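Local coordinates for protein acetyl-CoA acetyltransferase (Mycobacterium smegmatis, PDB 4EGV) that belongs to the thiolase family as a monomeric thiolase-like protein and probably has acyltransferase activity, at residues A[49-54]-A[272-276]; A[64-68]-A[101-105]; A[214-218]-A[258-263]; A[221-225]-A[373-377]. All coordinates share one frame; numbering follows the deposited sequence.

Contact 1: residues A[49-54]-A[272-276]; sequences AAKAAL and GAALL
A49-L54 of helix 42-56 runs over G272-L276 of strand 271-279 with the two segment axes 6.7 Å apart at closest and their N-to-C directions 34° apart, so helix and strand travel roughly the same way. The seating is close at the A49, A53, G272 and A274 end, where the facing residues are small; L276 fills the other end. On the helix, A49 and A53 point at the strand one turn apart; on the strand, A274 and L276 point back. A49 CB comes down on the backbone beside G272, 3.5 Å from G272 C. A274 CB fits among three alanines of the helix: it lies 3.6 Å from A50 CA, and A53 CB is 4.0 Å from A274 CB. Further along, L276 has CG anti to its backbone N (chi1 -175°), which sends CD2 up to the helix, where it meets A53 O at 3.6 Å. The same CD2 touches L54 CD1 at 3.9 Å, the two leucine side chains crossing at about a right angle. The helix thus packs on one face of the central mixed sheet, while A273 and L275 meet helix 383-397 on the other, as in the layered thiolase fold. No hydrogen bond joins the two segments: the strand's backbone pairs with strands 20-29 and 136-143 instead, and the helix is held to the sheet by buried apolar packing.

Contact 2: residues A[64-68]-A[101-105]; sequences VARAI and IGADP
I68, following helix 61-67, reaches across to the loop I101-P105 with its two branches going different ways. From CB, the CG2 branch stands anti to the backbone N and comes to P105 CB at 4.3 Å. The other branch, CG1, stands anti to the carbonyl carbon (chi1 -64°) and carries CD1 out to I101 CD1 at 4.2 Å, the two isoleucines crossing at about a right angle. A103 CB lies a little farther from the same CD1. Back along the helix, A65 CB lies 3.5 Å from I101 O. A65 O looks toward A103, whose CA makes a CH...O contact with it at 3.4 Å; P105 CA does the same with I68 O. No direct hydrogen bond crosses, but one water does the work: it donates to A65 O and to I68 O and accepts from D104 N, each at 2.7 Å. Two carbonyls and a loop amide are thereby satisfied together. Around the apolar side, I68 also rests on V136, while I101 packs on A50 and L138. G102, with positive phi (91°), closes helix 93-101 in a Schellman motif. The arrangement is thus a helix C-cap and its exit loop, leading into edge strand 107-110, joined by a bridging water to a second helix of the thiolase fold.

Contact 3: residues A[214-218]-A[258-263]; sequences RLAMA and PYPRLM
A Met-aromatic contact lies at the middle of this buried packing between helix 210-230 and the proline-rich segment P258-M263. M217, a selenomethionine, points at that segment and puts SE beside the Y259 ring, 3.9 Å from Y259 CD1. SE is 4.9 Å from the ring centroid and 64° off the normal, an oblique approach, and the two side chains cross at about a right angle. P258 CD lies over the centre of one face of that ring. The turn about the CG-SE bond of M217 (chi3 -44°) brings CE onto the main chain of the other segment, 3.5 Å from P258 O. M263, the second selenomethionine, reaches the other way: its SE sits 3.8 Å from M217 CB, and its CE ends on the helix backbone, 3.6 Å from A218 CA and equally close to M217 O. Each selenomethionine methyl therefore rests on the main chain of the other segment. At the flank, the aliphatic part of R214 brings CD to P260 CG at 4.2 Å, while its NE makes a weak hydrogen bond to L246 O. The Y259 hydroxyl is hydrogen-bonded to E199 OE2 on helix 191-206. Among its neighbours, the contact has helix 242-246 against A218 and M263, with F351 of helix 348-357 touching M217; helix 191-206 meets P258, and strand 259-260 pairs with strand 254-256.

Contact 4: residues A[221-225]-A[373-377]; sequences FAPFS and LPFFG
The F375 ring is sandwiched: S225 CB sits over one face, and P374 CB, from its own helix, covers the opposite face over the centre. S225 CB is 3.5 Å from the F375 ring centroid and 19° off the normal, a CH-pi contact displaced toward the rim, with F375 CD1 the nearest ring atom. The edge of F375 is directed at the face of F221 in an offset edge-to-face pair, centroids 5.6 Å apart and planes at 75°. In that pair F375 CZ comes to F221 CD2 at 3.7 Å. F375 CE2, next to CZ on the rim, meets the helix itself, 3.6 Å from F221 O and 3.8 Å from F224 CB, both approaching obliquely. A chi1 of -42° puts CG of F375 anti to the carbonyl carbon and carries the ring against S225 and F221. P374 takes a second part: its CG touches F221 CE2 at 3.8 Å, so proline and phenylalanine of the short helix grip F221 together. F224 gives only its CB here, its ring going off toward S344. The S225 hydroxyl is occupied by A222 O, to which OG donates at 3.3 Å, and by R240 N, while CB lies on the ring. Helix 210-230 is kinked where P223, which has no N-H, and F224 N make no bond to the turn before. The arrangement is aromatic packing between two helices, the short helix 373-376 docking one phenylalanine against the kinked turn of the long one, with G377 at positive phi ending the short helix.

From the N terminus, helix 42-56 enters contact 1, whose loop closes only when the chain returns at strand 271-279. Inside that long excursion contact 2 opens and closes first, joining helix 61-67 to the loop after helix 93-101; it touches contact 1 through L54 with A65 and L276 with V64. Contact 3 also falls within the excursion, tying helix 210-230 to strand 259-260. Contact 4 starts on the same helix but closes late, at helix 373-376, so it crosses both contacts 1 and 3. Contacts 3 and 4 touch, with M263 O against F221 CE2, whereas contacts 2 and 3 lie about 45 Å apart between centres.

Contact 1: residues A[49-54]-A[272-276]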
loop_
_atom_site.group_PDB
_atom_site.type_symbol
_atom_site.label_atom_id
_atom_site.label_comp_id
_atom_site.label_asym_id
_atom_site.label_seq_id
_atom_site.Cartn_x
_atom_site.Cartn_y
_atom_site.Cartn_z
ATOM N N ALA A 49 19.882 1.126 8.286
ATOM C CA ALA A 49 18.916 2.222 8.090
ATOM C C ALA A 49 18.679 3.108 9.323
ATOM O O ALA A 49 18.546 4.304 9.190
ATOM C CB ALA A 49 17.617 1.690 7.586
ATOM N N ALA A 50 18.648 2.518 10.511
ATOM C CA ALA A 50 18.441 3.263 11.748
ATOM C C ALA A 50 19.610 4.176 12.076
ATOM O O ALA A 50 19.413 5.307 12.584
ATOM C CB ALA A 50 18.137 2.329 12.899
ATOM N N LYS A 51 20.810 3.694 11.751
ATOM C CA LYS A 51 22.062 4.449 11.911
ATOM C C LYS A 51 22.160 5.664 11.023
ATOM O O LYS A 51 22.718 6.671 11.416
ATOM C CB LYS A 51 23.275 3.556 11.661
ATOM C CG LYS A 51 23.702 2.769 12.844
ATOM C CD LYS A 51 24.762 1.776 12.431
ATOM C CE LYS A 51 25.218 0.976 13.656
ATOM N NZ LYS A 51 25.903 -0.248 13.272
ATOM N N ALA A 52 21.614 5.529 9.826
ATOM C CA ALA A 52 21.481 6.624 8.866
ATOM C C ALA A 52 20.411 7.629 9.266
ATOM O O ALA A 52 20.567 8.812 8.971
ATOM C CB ALA A 52 21.216 6.096 7.456
ATOM N N ALA A 53 19.336 7.171 9.914
ATOM C CA ALA A 53 18.311 8.067 10.416
ATOM C C ALA A 53 18.865 8.961 11.550
ATOM O O ALA A 53 18.566 10.173 11.634
ATOM C CB ALA A 53 17.090 7.289 10.842
ATOM N N LEU A 54 19.699 8.354 12.398
ATOM C CA LEU A 54 20.365 9.039 13.478
ATOM C C LEU A 54 21.425 9.986 12.974
ATOM O O LEU A 54 21.721 10.987 13.602
ATOM C CB LEU A 54 21.037 8.019 14.372
ATOM C CG LEU A 54 20.421 7.647 15.725
ATOM C CD1 LEU A 54 18.932 7.437 15.651
ATOM C CD2 LEU A 54 21.131 6.425 16.231
ATOM N N GLY A 272 16.455 -1.810 4.111
ATOM C CA GLY A 272 15.920 -1.313 5.362
ATOM C C GLY A 272 15.556 0.139 5.257
ATOM O O GLY A 272 16.112 0.861 4.451
ATOM N N ALA A 273 14.589 0.557 6.057
ATOM C CA ALA A 273 14.223 1.952 6.178
ATOM C C ALA A 273 13.929 2.297 7.653
ATOM O O ALA A 273 13.447 1.456 8.371
ATOM C CB ALA A 273 13.054 2.251 5.255
ATOM N N ALA A 274 14.238 3.516 8.097
ATOM C CA ALA A 274 13.957 3.980 9.446
ATOM C C ALA A 274 13.503 5.428 9.463
ATOM O O ALA A 274 13.931 6.223 8.643
ATOM C CB ALA A 274 15.155 3.794 10.310
ATOM N N LEU A 275 12.613 5.762 10.391
ATOM C CA LEU A 275 12.219 7.149 10.624
ATOM C C LEU A 275 12.437 7.600 12.063
ATOM O O LEU A 275 12.025 6.964 12.992
ATOM C CB LEU A 275 10.742 7.392 10.231
ATOM C CG LEU A 275 10.222 6.825 8.900
ATOM C CD1 LEU A 275 8.708 6.752 8.862
ATOM C CD2 LEU A 275 10.774 7.595 7.715
ATOM N N LEU A 276 13.073 8.731 12.231
ATOM C CA LEU A 276 13.269 9.288 13.531
ATOM C C LEU A 276 12.375 10.495 13.741
ATOM O O LEU A 276 12.410 11.426 12.991
ATOM C CB LEU A 276 14.735 9.645 13.693
ATOM C CG LEU A 276 15.312 10.158 15.018
ATOM C CD1 LEU A 276 15.103 9.212 16.255
ATOM C CD2 LEU A 276 16.764 10.502 14.753
#

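Contact 2: residues A[64-68]-A[101-105]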
loop_
_atom_site.group_PDB
_atom_site.type_symbol
_atom_site.label_atom_id
_atom_site.label_comp_id
_atom_site.label_asym_id
_atom_site.label_seq_id
_atom_site.Cartn_x
_atom_site.Cartn_y
_atom_site.Cartn_z
ATOM N N VAL A 64 21.420 11.043 20.718
ATOM C CA VAL A 64 20.064 10.867 20.208
ATOM C C VAL A 64 19.547 9.485 20.564
ATOM O O VAL A 64 18.446 9.333 21.080
ATOM C CB VAL A 64 19.973 11.112 18.663
ATOM C CG1 VAL A 64 18.527 11.029 18.166
ATOM C CG2 VAL A 64 20.542 12.450 18.307
ATOM N N ALA A 65 20.364 8.483 20.270
ATOM C CA ALA A 65 20.103 7.103 20.639
ATOM C C ALA A 65 19.764 6.892 22.134
ATOM O O ALA A 65 18.838 6.154 22.465
ATOM C CB ALA A 65 21.273 6.246 20.261
ATOM N N ARG A 66 20.517 7.530 23.032
ATOM C CA ARG A 66 20.218 7.445 24.469
ATOM C C ARG A 66 18.876 8.090 24.833
ATOM O O ARG A 66 18.296 7.752 25.853
ATOM C CB ARG A 66 21.366 7.998 25.335
ATOM C CG ARG A 66 22.536 7.015 25.503
ATOM C CD ARG A 66 23.674 7.525 26.448
ATOM N NE ARG A 66 24.160 8.891 26.151
ATOM C CZ ARG A 66 25.195 9.213 25.366
ATOM N NH1 ARG A 66 25.917 8.290 24.761
ATOM N NH2 ARG A 66 25.506 10.481 25.184
ATOM N N ALA A 67 18.375 8.980 23.975
ATOM C CA ALA A 67 17.154 9.703 24.252
ATOM C C ALA A 67 15.892 9.003 23.728
ATOM O O ALA A 67 14.775 9.385 24.089
ATOM C CB ALA A 67 17.246 11.148 23.706
ATOM N N ILE A 68 16.072 8.009 22.865
ATOM C CA ILE A 68 14.948 7.237 22.324
ATOM C C ILE A 68 14.174 6.454 23.417
ATOM O O ILE A 68 14.735 5.602 24.101
ATOM C CB ILE A 68 15.375 6.259 21.171
ATOM C CG1 ILE A 68 15.903 7.023 19.974
ATOM C CG2 ILE A 68 14.211 5.385 20.731
ATOM C CD1 ILE A 68 16.708 6.187 19.011
ATOM N N ILE A 101 22.270 0.087 17.899
ATOM C CA ILE A 101 22.443 1.525 17.702
ATOM C C ILE A 101 22.751 2.295 18.998
ATOM O O ILE A 101 22.970 3.483 18.956
ATOM C CB ILE A 101 21.215 2.139 16.966
ATOM C CG1 ILE A 101 19.964 2.046 17.827
ATOM C CG2 ILE A 101 20.990 1.477 15.629
ATOM C CD1 ILE A 101 18.928 2.999 17.479
ATOM N N GLY A 102 22.750 1.625 20.142
ATOM C CA GLY A 102 23.084 2.266 21.413
ATOM C C GLY A 102 21.903 2.851 22.152
ATOM O O GLY A 102 22.062 3.752 22.933
ATOM N N ALA A 103 20.714 2.327 21.890
ATOM C CA ALA A 103 19.472 2.770 22.527
ATOM C C ALA A 103 19.051 1.789 23.615
ATOM O O ALA A 103 19.353 0.588 23.528
ATOM C CB ALA A 103 18.336 2.926 21.484
ATOM N N ASP A 104 18.380 2.301 24.649
ATOM C CA ASP A 104 17.752 1.440 25.661
ATOM C C ASP A 104 16.352 1.989 26.037
ATOM O O ASP A 104 16.177 2.622 27.089
ATOM C CB ASP A 104 18.670 1.246 26.883
ATOM C CG ASP A 104 18.111 0.187 27.887
ATOM O OD1 ASP A 104 17.522 -0.826 27.434
ATOM O OD2 ASP A 104 18.254 0.376 29.135
ATOM N N PRO A 105 15.367 1.765 25.149
ATOM C CA PRO A 105 14.097 2.459 25.245
ATOM C C PRO A 105 13.152 1.743 26.153
ATOM O O PRO A 105 13.212 0.519 26.253
ATOM C CB PRO A 105 13.573 2.419 23.830
ATOM C CG PRO A 105 14.134 1.200 23.251
ATOM C CD PRO A 105 15.442 0.911 23.949
HETATM O O HOH W 1 17.317 4.727 24.209
#

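Contact 3: residues A[214-218]-A[258-263]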
loop_
_atom_site.group_PDB
_atom_site.type_symbol
_atom_site.label_atom_id
_atom_site.label_comp_id
_atom_site.label_asym_id
_atom_site.label_seq_id
_atom_site.Cartn_x
_atom_site.Cartn_y
_atom_site.Cartn_z
ATOM N N ARG A 214 -5.741 -3.347 -20.440
ATOM C CA ARG A 214 -4.350 -3.700 -20.386
ATOM C C ARG A 214 -3.444 -2.526 -20.798
ATOM O O ARG A 214 -2.358 -2.366 -20.267
ATOM C CB ARG A 214 -4.081 -4.970 -21.194
ATOM C CG ARG A 214 -2.691 -5.498 -20.968
ATOM C CD ARG A 214 -2.508 -6.974 -20.892
ATOM N NE ARG A 214 -2.367 -7.697 -22.157
ATOM C CZ ARG A 214 -3.228 -8.614 -22.578
ATOM N NH1 ARG A 214 -4.301 -8.912 -21.875
ATOM N NH2 ARG A 214 -3.029 -9.241 -23.706
ATOM N N LEU A 215 -3.924 -1.677 -21.704
ATOM C CA LEU A 215 -3.181 -0.477 -22.107
ATOM C C LEU A 215 -3.154 0.565 -20.994
ATOM O O LEU A 215 -2.124 1.215 -20.761
ATOM C CB LEU A 215 -3.749 0.112 -23.408
ATOM C CG LEU A 215 -3.219 1.446 -23.951
ATOM C CD1 LEU A 215 -1.885 1.296 -24.631
ATOM C CD2 LEU A 215 -4.222 2.107 -24.881
ATOM N N ALA A 216 -4.287 0.724 -20.314
ATOM C CA ALA A 216 -4.375 1.675 -19.232
ATOM C C ALA A 216 -3.366 1.344 -18.131
ATOM O O ALA A 216 -2.683 2.240 -17.632
ATOM C CB ALA A 216 -5.800 1.726 -18.682
HETATM N N MSE A 217 -3.288 0.056 -17.769
HETATM C CA MSE A 217 -2.348 -0.465 -16.773
HETATM C C MSE A 217 -0.882 -0.263 -17.148
HETATM O O MSE A 217 -0.053 0.048 -16.302
HETATM C CB MSE A 217 -2.550 -1.952 -16.571
HETATM C CG MSE A 217 -3.742 -2.346 -15.795
HETATM SE SE MSE A 217 -3.794 -4.305 -15.386
HETATM C CE MSE A 217 -3.271 -5.134 -17.068
ATOM N N ALA A 218 -0.550 -0.506 -18.405
ATOM C CA ALA A 218 0.786 -0.282 -18.868
ATOM C C ALA A 218 1.123 1.209 -18.893
ATOM O O ALA A 218 2.247 1.570 -18.605
ATOM C CB ALA A 218 0.971 -0.917 -20.208
ATOM N N PRO A 258 -5.657 -10.000 -14.582
ATOM C CA PRO A 258 -5.293 -9.634 -15.939
ATOM C C PRO A 258 -3.842 -9.279 -16.164
ATOM O O PRO A 258 -3.534 -8.664 -17.194
ATOM C CB PRO A 258 -6.142 -8.384 -16.174
ATOM C CG PRO A 258 -6.210 -7.746 -14.860
ATOM C CD PRO A 258 -5.970 -8.810 -13.795
ATOM N N TYR A 259 -2.967 -9.655 -15.227
ATOM C CA TYR A 259 -1.565 -9.195 -15.226
ATOM C C TYR A 259 -0.535 -10.081 -15.920
ATOM O O TYR A 259 -0.434 -11.277 -15.644
ATOM C CB TYR A 259 -1.040 -8.972 -13.826
ATOM C CG TYR A 259 -1.965 -8.286 -12.889
ATOM C CD1 TYR A 259 -2.211 -6.911 -13.002
ATOM C CD2 TYR A 259 -2.576 -9.002 -11.842
ATOM C CE1 TYR A 259 -3.056 -6.260 -12.115
ATOM C CE2 TYR A 259 -3.426 -8.374 -10.963
ATOM C CZ TYR A 259 -3.660 -7.002 -11.104
ATOM O OH TYR A 259 -4.479 -6.385 -10.212
ATOM N N PRO A 260 0.245 -9.464 -16.822
ATOM C CA PRO A 260 1.450 -10.087 -17.366
ATOM C C PRO A 260 2.573 -10.017 -16.362
ATOM O O PRO A 260 2.597 -9.126 -15.533
ATOM C CB PRO A 260 1.779 -9.249 -18.593
ATOM C CG PRO A 260 0.794 -8.120 -18.625
ATOM C CD PRO A 260 -0.050 -8.148 -17.430
ATOM N N ARG A 261 3.487 -10.972 -16.445
ATOM C CA ARG A 261 4.619 -11.061 -15.531
ATOM C C ARG A 261 5.374 -9.766 -15.225
ATOM O O ARG A 261 5.693 -9.563 -14.097
ATOM C CB ARG A 261 5.614 -12.110 -15.997
ATOM C CG ARG A 261 6.380 -12.734 -14.865
ATOM C CD ARG A 261 7.548 -13.566 -15.365
ATOM N NE ARG A 261 8.806 -13.059 -14.848
ATOM C CZ ARG A 261 9.666 -12.246 -15.471
ATOM N NH1 ARG A 261 9.462 -11.790 -16.704
ATOM N NH2 ARG A 261 10.766 -11.878 -14.828
ATOM N N LEU A 262 5.688 -8.912 -16.203
ATOM C CA LEU A 262 6.543 -7.738 -15.931
ATOM C C LEU A 262 5.880 -6.700 -15.055
ATOM O O LEU A 262 6.535 -5.827 -14.511
ATOM C CB LEU A 262 7.050 -7.082 -17.207
ATOM C CG LEU A 262 8.079 -7.881 -17.989
ATOM C CD1 LEU A 262 8.566 -7.057 -19.136
ATOM C CD2 LEU A 262 9.246 -8.299 -17.111
HETATM N N MSE A 263 4.577 -6.831 -14.903
HETATM C CA MSE A 263 3.755 -5.908 -14.168
HETATM C C MSE A 263 3.566 -6.348 -12.719
HETATM O O MSE A 263 2.882 -5.680 -11.951
HETATM C CB MSE A 263 2.410 -5.879 -14.868
HETATM C CG MSE A 263 1.477 -4.757 -14.496
HETATM SE SE MSE A 263 0.624 -4.084 -16.144
HETATM C CE MSE A 263 2.041 -2.871 -16.638
#

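Contact 4: residues A[221-225]-A[373-377]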
loop_
_atom_site.group_PDB
_atom_site.type_symbol
_atom_site.label_atom_id
_atom_site.label_comp_id
_atom_site.label_asym_id
_atom_site.label_seq_id
_atom_site.Cartn_x
_atom_site.Cartn_y
_atom_site.Cartn_z
ATOM N N PHE A 221 1.819 2.311 -15.302
ATOM C CA PHE A 221 3.028 1.741 -14.692
ATOM C C PHE A 221 4.384 2.069 -15.305
ATOM O O PHE A 221 5.409 1.945 -14.606
ATOM C CB PHE A 221 2.905 0.224 -14.551
ATOM C CG PHE A 221 2.405 -0.236 -13.208
ATOM C CD1 PHE A 221 1.607 0.579 -12.417
ATOM C CD2 PHE A 221 2.692 -1.514 -12.759
ATOM C CE1 PHE A 221 1.144 0.137 -11.198
ATOM C CE2 PHE A 221 2.200 -1.962 -11.545
ATOM C CZ PHE A 221 1.443 -1.128 -10.761
ATOM N N ALA A 222 4.403 2.464 -16.583
ATOM C CA ALA A 222 5.679 2.759 -17.264
ATOM C C ALA A 222 6.415 3.958 -16.651
ATOM O O ALA A 222 7.631 3.872 -16.412
ATOM C CB ALA A 222 5.511 2.898 -18.760
ATOM N N PRO A 223 5.684 5.065 -16.368
ATOM C CA PRO A 223 6.273 6.186 -15.645
ATOM C C PRO A 223 6.826 5.818 -14.256
ATOM O O PRO A 223 7.810 6.405 -13.820
ATOM C CB PRO A 223 5.099 7.162 -15.500
ATOM C CG PRO A 223 4.173 6.816 -16.550
ATOM C CD PRO A 223 4.320 5.384 -16.836
ATOM N N PHE A 224 6.176 4.873 -13.579
ATOM C CA PHE A 224 6.716 4.221 -12.372
ATOM C C PHE A 224 8.116 3.585 -12.529
ATOM O O PHE A 224 9.023 3.896 -11.759
ATOM C CB PHE A 224 5.734 3.180 -11.856
ATOM C CG PHE A 224 4.591 3.756 -11.124
ATOM C CD1 PHE A 224 4.401 3.475 -9.786
ATOM C CD2 PHE A 224 3.709 4.590 -11.749
ATOM C CE1 PHE A 224 3.332 4.026 -9.087
ATOM C CE2 PHE A 224 2.654 5.148 -11.055
ATOM C CZ PHE A 224 2.458 4.863 -9.741
ATOM N N SER A 225 8.287 2.727 -13.532
ATOM C CA SER A 225 9.544 2.024 -13.697
ATOM C C SER A 225 10.658 2.938 -14.144
ATOM O O SER A 225 11.823 2.637 -13.917
ATOM C CB SER A 225 9.434 0.766 -14.584
ATOM O OG SER A 225 9.231 1.071 -15.938
ATOM N N LEU A 373 6.283 -0.601 -6.457
ATOM C CA LEU A 373 6.533 -1.919 -5.923
ATOM C C LEU A 373 7.094 -2.986 -6.832
ATOM O O LEU A 373 8.131 -3.543 -6.564
ATOM C CB LEU A 373 5.360 -2.449 -5.134
ATOM C CG LEU A 373 5.660 -2.489 -3.658
ATOM C CD1 LEU A 373 4.505 -2.816 -2.917
ATOM C CD2 LEU A 373 6.760 -3.393 -3.316
ATOM N N PRO A 374 6.444 -3.298 -7.914
ATOM C CA PRO A 374 7.106 -4.263 -8.733
ATOM C C PRO A 374 8.550 -3.795 -8.847
ATOM O O PRO A 374 9.447 -4.552 -8.521
ATOM C CB PRO A 374 6.367 -4.156 -10.051
ATOM C CG PRO A 374 5.195 -3.519 -9.746
ATOM C CD PRO A 374 5.412 -2.607 -8.675
ATOM N N PHE A 375 8.743 -2.552 -9.275
ATOM C CA PHE A 375 9.985 -2.071 -9.832
ATOM C C PHE A 375 11.052 -1.728 -8.835
ATOM O O PHE A 375 12.174 -1.971 -9.055
ATOM C CB PHE A 375 9.732 -0.890 -10.772
ATOM C CG PHE A 375 8.556 -1.051 -11.659
ATOM C CD1 PHE A 375 8.595 -1.881 -12.732
ATOM C CD2 PHE A 375 7.391 -0.395 -11.404
ATOM C CE1 PHE A 375 7.488 -2.032 -13.509
ATOM C CE2 PHE A 375 6.333 -0.553 -12.181
ATOM C CZ PHE A 375 6.374 -1.359 -13.230
ATOM N N PHE A 376 10.660 -1.133 -7.743
ATOM C CA PHE A 376 11.544 -0.721 -6.666
ATOM C C PHE A 376 12.176 -1.912 -5.951
ATOM O O PHE A 376 13.321 -1.833 -5.534
ATOM C CB PHE A 376 10.826 0.209 -5.670
ATOM C CG PHE A 376 11.693 0.658 -4.497
ATOM C CD1 PHE A 376 12.774 1.516 -4.683
ATOM C CD2 PHE A 376 11.411 0.239 -3.198
ATOM C CE1 PHE A 376 13.554 1.941 -3.607
ATOM C CE2 PHE A 376 12.192 0.657 -2.115
ATOM C CZ PHE A 376 13.276 1.488 -2.332
ATOM N N GLY A 377 11.417 -3.003 -5.838
ATOM C CA GLY A 377 11.830 -4.211 -5.152
ATOM C C GLY A 377 11.181 -4.328 -3.801
ATOM O O GLY A 377 10.968 -3.321 -3.109
#